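Long-range contact in flagellar protein FliL (Vibrio alginolyticus, PDB 6AHP), which probably assists the bacterial flagellar motor as a stomatin-like protein associated with the basal body, here its periplasmic core: residues A33-R38 with E100-T105. Residues are numbered along the deposited sequence; the frame is centred on the assembly and turned at random.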
# COMPACT_ATOMS: atom_id res chain seq x y z
N ALA A 33 -7.61 11.88 1.32
CA ALA A 33 -6.94 11.89 2.61
C ALA A 33 -5.74 12.84 2.61
O ALA A 33 -5.14 13.13 1.57
CB ALA A 33 -6.45 10.48 3.00
N GLN A 34 -5.38 13.29 3.81
CA GLN A 34 -4.17 14.06 4.05
C GLN A 34 -3.58 13.61 5.38
O GLN A 34 -4.26 12.98 6.20
CB GLN A 34 -4.42 15.59 4.07
CG GLN A 34 -4.92 16.18 2.75
CD GLN A 34 -4.84 17.70 2.69
OE1 GLN A 34 -3.86 18.32 3.14
NE2 GLN A 34 -5.86 18.32 2.12
N LEU A 35 -2.32 13.96 5.61
CA LEU A 35 -1.63 13.62 6.84
C LEU A 35 -1.42 14.88 7.68
O LEU A 35 -0.93 15.89 7.18
CB LEU A 35 -0.28 12.95 6.56
CG LEU A 35 -0.36 11.82 5.52
CD1 LEU A 35 1.02 11.47 5.01
CD2 LEU A 35 -1.11 10.58 6.12
N MET A 36 -1.76 14.79 8.96
CA MET A 36 -1.43 15.82 9.93
C MET A 36 -0.13 15.43 10.64
O MET A 36 -0.01 14.32 11.16
CB MET A 36 -2.56 15.98 10.94
CG MET A 36 -2.40 17.13 11.92
SD MET A 36 -3.96 17.21 12.85
CE MET A 36 -3.33 16.93 14.50
N VAL A 37 0.85 16.33 10.61
CA VAL A 37 2.15 16.08 11.21
C VAL A 37 2.51 17.29 12.06
O VAL A 37 1.96 18.38 11.89
CB VAL A 37 3.27 15.82 10.15
CG1 VAL A 37 2.83 14.75 9.08
CG2 VAL A 37 3.63 17.13 9.46
N ARG A 38 3.48 17.10 12.95
CA ARG A 38 4.07 18.19 13.73
C ARG A 38 5.56 18.26 13.48
O ARG A 38 6.29 17.30 13.76
CB ARG A 38 3.77 18.01 15.22
CG ARG A 38 2.32 18.41 15.61
CD ARG A 38 2.09 18.24 17.11
NE ARG A 38 0.68 18.48 17.44
CZ ARG A 38 0.17 19.69 17.62
NH1 ARG A 38 0.95 20.76 17.48
NH2 ARG A 38 -1.13 19.83 17.92
N GLU A 100 0.85 12.49 13.06
CA GLU A 100 -0.16 12.68 14.08
C GLU A 100 -1.37 11.79 13.86
O GLU A 100 -1.83 11.12 14.79
CB GLU A 100 -0.60 14.15 14.12
CG GLU A 100 0.48 15.07 14.62
CD GLU A 100 0.52 15.15 16.15
OE1 GLU A 100 1.50 14.61 16.75
OE2 GLU A 100 -0.42 15.75 16.73
N LYS A 101 -1.96 11.98 12.68
CA LYS A 101 -3.17 11.26 12.31
C LYS A 101 -3.40 11.51 10.83
O LYS A 101 -2.84 12.44 10.25
CB LYS A 101 -4.39 11.73 13.14
CG LYS A 101 -4.54 13.27 13.17
CD LYS A 101 -5.95 13.72 13.50
CE LYS A 101 -6.18 13.88 14.99
NZ LYS A 101 -5.20 14.78 15.68
N VAL A 102 -4.20 10.63 10.20
CA VAL A 102 -4.61 10.88 8.83
C VAL A 102 -6.01 11.50 8.89
O VAL A 102 -6.80 11.24 9.79
CB VAL A 102 -4.56 9.60 7.95
CG1 VAL A 102 -5.30 8.49 8.56
CG2 VAL A 102 -5.11 9.85 6.54
N LEU A 103 -6.28 12.35 7.92
CA LEU A 103 -7.51 13.12 7.80
C LEU A 103 -8.22 12.65 6.53
O LEU A 103 -7.58 12.51 5.49
CB LEU A 103 -7.21 14.63 7.70
CG LEU A 103 -6.41 15.31 8.79
CD1 LEU A 103 -6.18 16.81 8.46
CD2 LEU A 103 -7.13 15.15 10.09
N PHE A 104 -9.53 12.38 6.64
CA PHE A 104 -10.37 12.09 5.49
C PHE A 104 -11.18 13.36 5.20
O PHE A 104 -12.02 13.77 6.00
CB PHE A 104 -11.31 10.91 5.77
CG PHE A 104 -10.60 9.60 6.14
CD1 PHE A 104 -9.24 9.43 5.94
CD2 PHE A 104 -11.32 8.53 6.65
CE1 PHE A 104 -8.60 8.24 6.27
CE2 PHE A 104 -10.69 7.31 6.99
CZ PHE A 104 -9.34 7.18 6.81
N THR A 105 -10.91 13.95 4.06
CA THR A 105 -11.59 15.13 3.58
C THR A 105 -12.81 14.80 2.71
O THR A 105 -13.68 15.55 2.69
CB THR A 105 -10.70 16.14 2.87
OG1 THR A 105 -10.08 15.55 1.76
CG2 THR A 105 -9.66 16.66 3.79
O HOH W 1 -7.85 17.04 0.79
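M36 O takes two backbone donors, E100 N at 2.8 Å and K101 N in a weak bond at 3.4 Å. Two residues thus face one, a classic beta bulge. M36 N returns a bond to K101 O (2.9 Å), and Q34 and L103 form the next hydrogen-bonded antiparallel pair, with L103 N to Q34 O at 2.7 Å. On one face of the sheet, the M36 and K101 side chains run side by side. M36 has CG anti to its backbone N (chi1 -174°), which lays its sulfur along the lysine chain. On the other face, A33 CB touches V102 CG2 (3.8 Å), L35 CD2 meets V102 CB, and V102 and F104 pack on A82 of helix 72-94. From the bulge residue E100, OE2 makes a salt bridge to R38 NE (3.0 Å). NE approaches from above the carboxylate plane of E100, and the guanidinium plane stands 89° to it. R38 NH1 is also held by S5 O. At the far end, one water joins Q34 NE2 to T105 OG1. The contact pairs the central strand with strand 101-109, outermost in this chain's three-stranded antiparallel sheet. Its bulged end closes with a one-bond ion pair, probably less directional than an in-plane one.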